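Local coordinates for tryptophane-5-halogenase (Microbispora sp. ATCC PTA-5024, PDB 5UAO), which probably uses flavin-adenine dinucleotide to chlorinate a tryptophan of a lanthipeptide at position 5 during NAI-107 biosynthesis, at residues I397-G409 and A419-L432. Numbering follows the deposited sequence.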
ATOM      1  N   ILE A 397     -13.401   2.793  -0.933  1.00 24.15           N
ATOM      2  CA  ILE A 397     -14.699   2.179  -0.783  1.00 23.38           C
ATOM      3  C   ILE A 397     -15.673   2.884  -1.686  1.00 23.88           C
ATOM      4  O   ILE A 397     -16.483   2.242  -2.326  1.00 22.40           O
ATOM      5  CB  ILE A 397     -15.142   2.170   0.650  1.00 25.14           C
ATOM      6  CG1 ILE A 397     -14.329   1.129   1.402  1.00 24.74           C
ATOM      7  CG2 ILE A 397     -16.598   1.846   0.792  1.00 26.64           C
ATOM      8  CD1 ILE A 397     -14.332   1.327   2.889  1.00 27.90           C
ATOM      9  N   ARG A 398     -15.572   4.207  -1.770  1.00 21.39           N
ATOM     10  CA  ARG A 398     -16.490   4.956  -2.601  1.00 23.47           C
ATOM     11  C   ARG A 398     -16.421   4.491  -4.062  1.00 23.35           C
ATOM     12  O   ARG A 398     -17.441   4.225  -4.693  1.00 25.80           O
ATOM     13  CB  ARG A 398     -16.239   6.475  -2.449  1.00 24.45           C
ATOM     14  CG  ARG A 398     -17.022   7.335  -3.414  1.00 28.84           C
ATOM     15  CD  ARG A 398     -16.158   7.860  -4.505  1.00 32.57           C
ATOM     16  NE  ARG A 398     -16.862   8.803  -5.374  1.00 30.27           N
ATOM     17  CZ  ARG A 398     -16.784  10.134  -5.322  1.00 31.43           C
ATOM     18  NH1 ARG A 398     -15.967  10.757  -4.505  1.00 30.52           N
ATOM     19  NH2 ARG A 398     -17.500  10.858  -6.191  1.00 33.33           N
ATOM     20  N   TRP A 399     -15.227   4.467  -4.607  1.00 24.70           N
ATOM     21  CA  TRP A 399     -15.026   4.048  -5.984  1.00 22.99           C
ATOM     22  C   TRP A 399     -15.400   2.605  -6.213  1.00 24.63           C
ATOM     23  O   TRP A 399     -15.969   2.293  -7.220  1.00 24.73           O
ATOM     24  CB  TRP A 399     -13.601   4.296  -6.470  1.00 23.60           C
ATOM     25  CG  TRP A 399     -13.235   5.721  -6.407  1.00 22.94           C
ATOM     26  CD1 TRP A 399     -12.274   6.259  -5.626  1.00 24.36           C
ATOM     27  CD2 TRP A 399     -13.876   6.814  -7.073  1.00 22.68           C
ATOM     28  NE1 TRP A 399     -12.224   7.612  -5.806  1.00 24.30           N
ATOM     29  CE2 TRP A 399     -13.245   7.997  -6.623  1.00 24.67           C
ATOM     30  CE3 TRP A 399     -14.961   6.915  -7.956  1.00 24.47           C
ATOM     31  CZ2 TRP A 399     -13.593   9.269  -7.084  1.00 25.75           C
ATOM     32  CZ3 TRP A 399     -15.329   8.167  -8.393  1.00 27.57           C
ATOM     33  CH2 TRP A 399     -14.625   9.344  -7.960  1.00 27.45           C
ATOM     34  N   PHE A 400     -15.190   1.728  -5.240  1.00 22.66           N
ATOM     35  CA  PHE A 400     -15.698   0.355  -5.389  1.00 22.85           C
ATOM     36  C   PHE A 400     -17.227   0.299  -5.445  1.00 22.36           C
ATOM     37  O   PHE A 400     -17.788  -0.422  -6.253  1.00 25.70           O
ATOM     38  CB  PHE A 400     -15.168  -0.475  -4.181  1.00 22.98           C
ATOM     39  CG  PHE A 400     -15.643  -1.912  -4.135  1.00 24.75           C
ATOM     40  CD1 PHE A 400     -15.651  -2.705  -5.270  1.00 26.64           C
ATOM     41  CD2 PHE A 400     -16.005  -2.490  -2.931  1.00 28.02           C
ATOM     42  CE1 PHE A 400     -16.022  -4.044  -5.210  1.00 26.09           C
ATOM     43  CE2 PHE A 400     -16.383  -3.824  -2.852  1.00 26.36           C
ATOM     44  CZ  PHE A 400     -16.380  -4.597  -3.989  1.00 28.94           C
ATOM     45  N   LEU A 401     -17.916   1.022  -4.570  1.00 22.43           N
ATOM     46  CA  LEU A 401     -19.348   1.075  -4.649  1.00 23.26           C
ATOM     47  C   LEU A 401     -19.803   1.676  -5.977  1.00 23.46           C
ATOM     48  O   LEU A 401     -20.866   1.277  -6.492  1.00 23.39           O
ATOM     49  CB  LEU A 401     -19.990   1.871  -3.517  1.00 24.14           C
ATOM     50  CG  LEU A 401     -19.802   1.226  -2.124  1.00 27.98           C
ATOM     51  CD1 LEU A 401     -20.451   2.094  -1.049  1.00 32.40           C
ATOM     52  CD2 LEU A 401     -20.488  -0.103  -2.118  1.00 28.89           C
ATOM     53  N   SER A 402     -19.061   2.667  -6.479  1.00 22.46           N
ATOM     54  CA  SER A 402     -19.459   3.333  -7.747  1.00 22.17           C
ATOM     55  C   SER A 402     -19.658   2.304  -8.900  1.00 23.34           C
ATOM     56  O   SER A 402     -20.554   2.450  -9.715  1.00 23.79           O
ATOM     57  CB  SER A 402     -18.418   4.419  -8.149  1.00 24.17           C
ATOM     58  OG  SER A 402     -17.232   3.971  -8.853  1.00 23.49           O
ATOM     59  N   ILE A 403     -18.826   1.273  -8.960  1.00 23.23           N
ATOM     60  CA  ILE A 403     -18.942   0.287 -10.035  1.00 25.61           C
ATOM     61  C   ILE A 403     -20.093  -0.676  -9.815  1.00 25.00           C
ATOM     62  O   ILE A 403     -20.415  -1.400 -10.750  1.00 27.32           O
ATOM     63  CB  ILE A 403     -17.611  -0.440 -10.339  1.00 27.63           C
ATOM     64  CG1 ILE A 403     -17.172  -1.323  -9.175  1.00 30.16           C
ATOM     65  CG2 ILE A 403     -16.553   0.560 -10.625  1.00 31.64           C
ATOM     66  CD1 ILE A 403     -16.736  -2.664  -9.584  1.00 35.61           C
ATOM     67  N   HIS A 404     -20.687  -0.740  -8.600  1.00 23.25           N
ATOM     68  CA  HIS A 404     -21.922  -1.532  -8.400  1.00 23.63           C
ATOM     69  C   HIS A 404     -23.092  -0.847  -9.125  1.00 26.52           C
ATOM     70  O   HIS A 404     -24.065  -1.489  -9.541  1.00 26.14           O
ATOM     71  CB  HIS A 404     -22.322  -1.648  -6.948  1.00 22.55           C
ATOM     72  CG  HIS A 404     -21.344  -2.381  -6.070  1.00 22.00           C
ATOM     73  ND1 HIS A 404     -20.019  -2.049  -5.965  1.00 25.92           N
ATOM     74  CD2 HIS A 404     -21.530  -3.407  -5.215  1.00 23.58           C
ATOM     75  CE1 HIS A 404     -19.422  -2.835  -5.078  1.00 26.59           C
ATOM     76  NE2 HIS A 404     -20.329  -3.646  -4.585  1.00 24.62           N
ATOM     77  N   TYR A 405     -23.018   0.487  -9.256  1.00 24.13           N
ATOM     78  CA  TYR A 405     -24.068   1.264  -9.878  1.00 24.22           C
ATOM     79  C   TYR A 405     -23.927   1.466 -11.365  1.00 24.45           C
ATOM     80  O   TYR A 405     -24.894   1.257 -12.108  1.00 26.75           O
ATOM     81  CB  TYR A 405     -24.238   2.643  -9.192  1.00 25.77           C
ATOM     82  CG  TYR A 405     -25.119   2.575  -7.952  1.00 25.07           C
ATOM     83  CD1 TYR A 405     -26.501   2.565  -8.062  1.00 28.10           C
ATOM     84  CD2 TYR A 405     -24.549   2.434  -6.674  1.00 27.13           C
ATOM     85  CE1 TYR A 405     -27.282   2.472  -6.959  1.00 29.86           C
ATOM     86  CE2 TYR A 405     -25.316   2.360  -5.564  1.00 27.42           C
ATOM     87  CZ  TYR A 405     -26.682   2.367  -5.727  1.00 27.36           C
ATOM     88  OH  TYR A 405     -27.449   2.270  -4.674  1.00 28.54           O
ATOM     89  N   ARG A 406     -22.717   1.802 -11.822  1.00 27.14           N
ATOM     90  CA  ARG A 406     -22.462   2.144 -13.222  1.00 25.06           C
ATOM     91  C   ARG A 406     -22.787   0.979 -14.156  1.00 29.82           C
ATOM     92  O   ARG A 406     -23.142   1.213 -15.322  1.00 24.57           O
ATOM     93  CB  ARG A 406     -20.977   2.469 -13.372  1.00 27.57           C
ATOM     94  CG  ARG A 406     -20.537   2.900 -14.758  1.00 31.00           C
ATOM     95  CD  ARG A 406     -20.980   4.309 -14.993  1.00 37.04           C
ATOM     96  NE  ARG A 406     -20.921   4.669 -16.390  1.00 39.51           N
ATOM     97  CZ  ARG A 406     -20.597   5.890 -16.837  1.00 45.05           C
ATOM     98  NH1 ARG A 406     -20.261   6.870 -16.009  1.00 43.93           N
ATOM     99  NH2 ARG A 406     -20.578   6.132 -18.128  1.00 40.68           N
ATOM    100  N   PHE A 407     -22.615  -0.274 -13.693  1.00 25.36           N
ATOM    101  CA  PHE A 407     -22.651  -1.414 -14.612  1.00 25.82           C
ATOM    102  C   PHE A 407     -23.823  -2.395 -14.360  1.00 30.44           C
ATOM    103  O   PHE A 407     -23.779  -3.564 -14.815  1.00 27.97           O
ATOM    104  CB  PHE A 407     -21.330  -2.157 -14.570  1.00 27.05           C
ATOM    105  CG  PHE A 407     -20.146  -1.311 -14.938  1.00 29.96           C
ATOM    106  CD1 PHE A 407     -20.018  -0.811 -16.227  1.00 32.59           C
ATOM    107  CD2 PHE A 407     -19.176  -1.005 -14.012  1.00 31.76           C
ATOM    108  CE1 PHE A 407     -18.915  -0.066 -16.589  1.00 36.21           C
ATOM    109  CE2 PHE A 407     -18.106  -0.209 -14.328  1.00 32.70           C
ATOM    110  CZ  PHE A 407     -17.953   0.240 -15.650  1.00 38.76           C
ATOM    111  N   ASN A 408     -24.848  -1.919 -13.627  1.00 25.35           N
ATOM    112  CA  ASN A 408     -25.964  -2.777 -13.307  1.00 26.19           C
ATOM    113  C   ASN A 408     -27.024  -2.732 -14.405  1.00 24.26           C
ATOM    114  O   ASN A 408     -27.959  -1.925 -14.380  1.00 25.67           O
ATOM    115  CB  ASN A 408     -26.564  -2.442 -11.903  1.00 23.64           C
ATOM    116  CG  ASN A 408     -27.642  -3.456 -11.490  1.00 25.20           C
ATOM    117  OD1 ASN A 408     -27.946  -4.345 -12.270  1.00 24.71           O
ATOM    118  ND2 ASN A 408     -28.260  -3.258 -10.332  1.00 24.24           N
ATOM    119  N   GLY A 409     -26.893  -3.640 -15.363  1.00 29.61           N
ATOM    120  CA  GLY A 409     -27.844  -3.744 -16.469  1.00 28.39           C
ATOM    121  C   GLY A 409     -29.153  -4.468 -16.244  1.00 30.61           C
ATOM    122  O   GLY A 409     -29.783  -4.882 -17.218  1.00 36.15           O
ATOM    123  N   ALA A 419     -28.222   5.940 -13.544  1.00 27.18           N
ATOM    124  CA  ALA A 419     -27.071   5.369 -12.979  1.00 26.08           C
ATOM    125  C   ALA A 419     -26.079   4.843 -13.990  1.00 26.52           C
ATOM    126  O   ALA A 419     -24.882   5.021 -13.829  1.00 28.44           O
ATOM    127  CB  ALA A 419     -27.419   4.292 -11.935  1.00 26.81           C
ATOM    128  N   ARG A 420     -26.525   4.171 -15.027  1.00 27.54           N
ATOM    129  CA  ARG A 420     -25.602   3.574 -15.955  1.00 29.78           C
ATOM    130  C   ARG A 420     -24.920   4.624 -16.854  1.00 34.30           C
ATOM    131  O   ARG A 420     -23.794   4.407 -17.332  1.00 35.19           O
ATOM    132  CB  ARG A 420     -26.322   2.538 -16.837  1.00 33.42           C
ATOM    133  CG  ARG A 420     -26.706   1.248 -16.112  1.00 32.45           C
ATOM    134  CD  ARG A 420     -27.077   0.172 -17.170  1.00 35.52           C
ATOM    135  NE  ARG A 420     -28.383   0.439 -17.731  1.00 33.33           N
ATOM    136  CZ  ARG A 420     -29.554   0.082 -17.211  1.00 35.81           C
ATOM    137  NH1 ARG A 420     -29.651  -0.702 -16.121  1.00 35.58           N
ATOM    138  NH2 ARG A 420     -30.656   0.474 -17.829  1.00 36.26           N
ATOM    139  N   ALA A 421     -25.602   5.742 -17.034  1.00 33.38           N
ATOM    140  CA  ALA A 421     -25.100   6.819 -17.879  1.00 35.85           C
ATOM    141  C   ALA A 421     -24.267   7.826 -17.116  1.00 33.81           C
ATOM    142  O   ALA A 421     -23.316   8.339 -17.665  1.00 33.78           O
ATOM    143  CB  ALA A 421     -26.269   7.524 -18.556  1.00 34.94           C
ATOM    144  N   GLU A 422     -24.583   8.113 -15.843  1.00 33.94           N
ATOM    145  CA  GLU A 422     -23.949   9.259 -15.144  1.00 30.95           C
ATOM    146  C   GLU A 422     -23.125   8.995 -13.833  1.00 31.87           C
ATOM    147  O   GLU A 422     -22.521   9.921 -13.278  1.00 32.13           O
ATOM    148  CB  GLU A 422     -25.010  10.313 -14.880  1.00 33.84           C
ATOM    149  CG  GLU A 422     -25.907  10.732 -16.070  1.00 40.43           C
ATOM    150  CD  GLU A 422     -25.165  11.408 -17.242  1.00 46.27           C
ATOM    151  OE1 GLU A 422     -23.989  11.780 -17.068  1.00 51.09           O
ATOM    152  OE2 GLU A 422     -25.755  11.566 -18.360  1.00 51.52           O
ATOM    153  N   THR A 423     -23.125   7.765 -13.312  1.00 28.47           N
ATOM    154  CA  THR A 423     -22.347   7.441 -12.120  1.00 24.31           C
ATOM    155  C   THR A 423     -20.879   7.776 -12.353  1.00 26.03           C
ATOM    156  O   THR A 423     -20.225   7.234 -13.273  1.00 27.37           O
ATOM    157  CB  THR A 423     -22.536   5.949 -11.751  1.00 25.60           C
ATOM    158  OG1 THR A 423     -23.935   5.714 -11.523  1.00 28.18           O
ATOM    159  CG2 THR A 423     -21.651   5.566 -10.499  1.00 25.87           C
ATOM    160  N   ASP A 424     -20.336   8.629 -11.481  1.00 24.08           N
ATOM    161  CA  ASP A 424     -18.931   9.012 -11.545  1.00 25.36           C
ATOM    162  C   ASP A 424     -18.103   7.818 -11.075  1.00 26.65           C
ATOM    163  O   ASP A 424     -18.252   7.386  -9.929  1.00 26.26           O
ATOM    164  CB  ASP A 424     -18.725  10.216 -10.606  1.00 28.93           C
ATOM    165  CG  ASP A 424     -17.317  10.748 -10.569  1.00 29.55           C
ATOM    166  OD1 ASP A 424     -16.391  10.219 -11.201  1.00 28.67           O
ATOM    167  OD2 ASP A 424     -17.172  11.765  -9.823  1.00 30.26           O
ATOM    168  N   ILE A 425     -17.253   7.301 -11.972  1.00 26.27           N
ATOM    169  CA  ILE A 425     -16.330   6.233 -11.695  1.00 26.77           C
ATOM    170  C   ILE A 425     -14.878   6.697 -11.926  1.00 28.92           C
ATOM    171  O   ILE A 425     -13.992   5.880 -11.977  1.00 29.36           O
ATOM    172  CB  ILE A 425     -16.632   4.988 -12.605  1.00 28.12           C
ATOM    173  CG1 ILE A 425     -16.655   5.381 -14.104  1.00 31.90           C
ATOM    174  CG2 ILE A 425     -17.994   4.398 -12.253  1.00 27.29           C
ATOM    175  CD1 ILE A 425     -16.462   4.191 -15.045  1.00 32.96           C
ATOM    176  N   SER A 426     -14.641   8.005 -11.920  1.00 30.19           N
ATOM    177  CA  SER A 426     -13.356   8.556 -12.292  1.00 31.05           C
ATOM    178  C   SER A 426     -12.240   7.971 -11.534  1.00 30.07           C
ATOM    179  O   SER A 426     -11.199   7.692 -12.097  1.00 31.47           O
ATOM    180  CB  SER A 426     -13.342  10.104 -12.206  1.00 35.57           C
ATOM    181  OG  SER A 426     -13.802  10.644 -11.001  1.00 29.86           O
ATOM    182  N   GLY A 427     -12.418   7.731 -10.252  1.00 32.26           N
ATOM    183  CA  GLY A 427     -11.281   7.349  -9.420  1.00 30.82           C
ATOM    184  C   GLY A 427     -10.848   5.892  -9.596  1.00 34.04           C
ATOM    185  O   GLY A 427      -9.768   5.465  -9.091  1.00 37.51           O
ATOM    186  N   ILE A 428     -11.679   5.094 -10.263  1.00 30.79           N
ATOM    187  CA  ILE A 428     -11.330   3.688 -10.507  1.00 27.18           C
ATOM    188  C   ILE A 428     -11.262   3.374 -12.002  1.00 24.96           C
ATOM    189  O   ILE A 428     -10.943   2.286 -12.437  1.00 23.21           O
ATOM    190  CB  ILE A 428     -12.299   2.771  -9.751  1.00 30.78           C
ATOM    191  CG1 ILE A 428     -11.834   1.363  -9.723  1.00 32.16           C
ATOM    192  CG2 ILE A 428     -13.720   2.841 -10.312  1.00 34.29           C
ATOM    193  CD1 ILE A 428     -12.723   0.493  -8.861  1.00 36.32           C
ATOM    194  N   GLU A 429     -11.507   4.376 -12.804  1.00 26.23           N
ATOM    195  CA  GLU A 429     -11.429   4.238 -14.220  1.00 29.98           C
ATOM    196  C   GLU A 429     -10.071   3.716 -14.719  1.00 27.56           C
ATOM    197  O   GLU A 429     -10.036   2.886 -15.602  1.00 26.55           O
ATOM    198  CB  GLU A 429     -11.806   5.630 -14.763  1.00 38.41           C
ATOM    199  CG  GLU A 429     -11.514   5.960 -16.196  1.00 57.20           C
ATOM    200  CD  GLU A 429     -12.104   4.954 -17.123  1.00 71.06           C
ATOM    201  OE1 GLU A 429     -13.087   4.293 -16.706  1.00 80.08           O
ATOM    202  OE2 GLU A 429     -11.565   4.828 -18.251  1.00 77.88           O
ATOM    203  N   PRO A 430      -8.945   4.137 -14.120  1.00 26.09           N
ATOM    204  CA  PRO A 430      -7.682   3.561 -14.627  1.00 26.40           C
ATOM    205  C   PRO A 430      -7.609   2.072 -14.375  1.00 26.41           C
ATOM    206  O   PRO A 430      -7.147   1.317 -15.197  1.00 27.70           O
ATOM    207  CB  PRO A 430      -6.612   4.300 -13.815  1.00 26.62           C
ATOM    208  CG  PRO A 430      -7.240   5.599 -13.413  1.00 27.61           C
ATOM    209  CD  PRO A 430      -8.733   5.319 -13.251  1.00 25.95           C
ATOM    210  N   LEU A 431      -8.136   1.638 -13.238  1.00 28.58           N
ATOM    211  CA  LEU A 431      -8.220   0.201 -12.934  1.00 28.98           C
ATOM    212  C   LEU A 431      -9.191  -0.532 -13.893  1.00 29.54           C
ATOM    213  O   LEU A 431      -8.906  -1.653 -14.329  1.00 29.55           O
ATOM    214  CB  LEU A 431      -8.685   0.035 -11.473  1.00 30.53           C
ATOM    215  CG  LEU A 431      -8.754  -1.387 -10.953  1.00 32.34           C
ATOM    216  CD1 LEU A 431      -7.389  -2.018 -11.057  1.00 33.87           C
ATOM    217  CD2 LEU A 431      -9.207  -1.434  -9.503  1.00 35.12           C
ATOM    218  N   LEU A 432     -10.303   0.109 -14.252  1.00 31.68           N
ATOM    219  CA  LEU A 432     -11.265  -0.506 -15.225  1.00 32.15           C
ATOM    220  C   LEU A 432     -10.655  -0.746 -16.613  1.00 32.36           C
ATOM    221  O   LEU A 432     -10.973  -1.763 -17.277  1.00 32.50           O
ATOM    222  CB  LEU A 432     -12.526   0.311 -15.403  1.00 32.40           C
ATOM    223  CG  LEU A 432     -13.358   0.483 -14.117  1.00 36.47           C
ATOM    224  CD1 LEU A 432     -14.540   1.413 -14.327  1.00 38.00           C
ATOM    225  CD2 LEU A 432     -13.833  -0.830 -13.515  1.00 38.81           C
TER
HETATM  226  O   HOH W   1     -23.027   1.325 -17.817  1.00 45.53           O
HETATM  227  O   HOH W   2     -21.983   4.682 -20.097  1.00 47.80           O
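W399 on helix 383-406 and G427 in the linker between helices 414-422 and 429-437 meet in a CH-pi contact, part of an antiparallel return of the chain (W399 beside I428, R406 beside R420) in the tryptophan halogenase family domain; the Y405 side chain lies about 11 Å from the bound FAD. The CA of G427 stands 3.6 Å from the centroid of the five-membered indole ring, over its face, and a side chain at this glycine would run into the ring. The aliphatic CD of R398 covers the opposite face, so the indole is sandwiched. D424 O sits at the ring edge, 3.4 Å from W399 CZ3, and S426 OG approaches CH2. Were W399 an alanine, the G427 backbone would probably lose its aromatic platform, with a gap opened beside R398.

Among apolar groups, the CG2 methyl of I403 meets that of I428 at 3.7 Å, the two side chains crossing at about a right angle. Farther along, L432 CD1 reaches the edge of the F407 ring, whose face lies against R406 CG.

Around R406 and R420 the contact turns polar. A trans first torsion (chi1 -178°) followed by a bend at chi2 carries the R406 guanidinium past the end of helix 414-422, where NH1 donates in the guanidinium plane to T423 O at 2.8 Å. R420 answers in the reverse direction, its NH1 donating to N408 O at 2.7 Å and also bonding L411 O. At the W399 end, R398 NH2 and D424 OD2 form a long salt bridge well out of the guanidinium plane, a meeting of charges with no N-H aimed at the oxygen; S253 OG also bonds R398 NE, and S252 OG bonds D424 OD2. D424 OD1 closes an Asx turn, accepting from S426 N at 2.9 Å and, on its syn lone pair, from S426 OG at 2.6 Å.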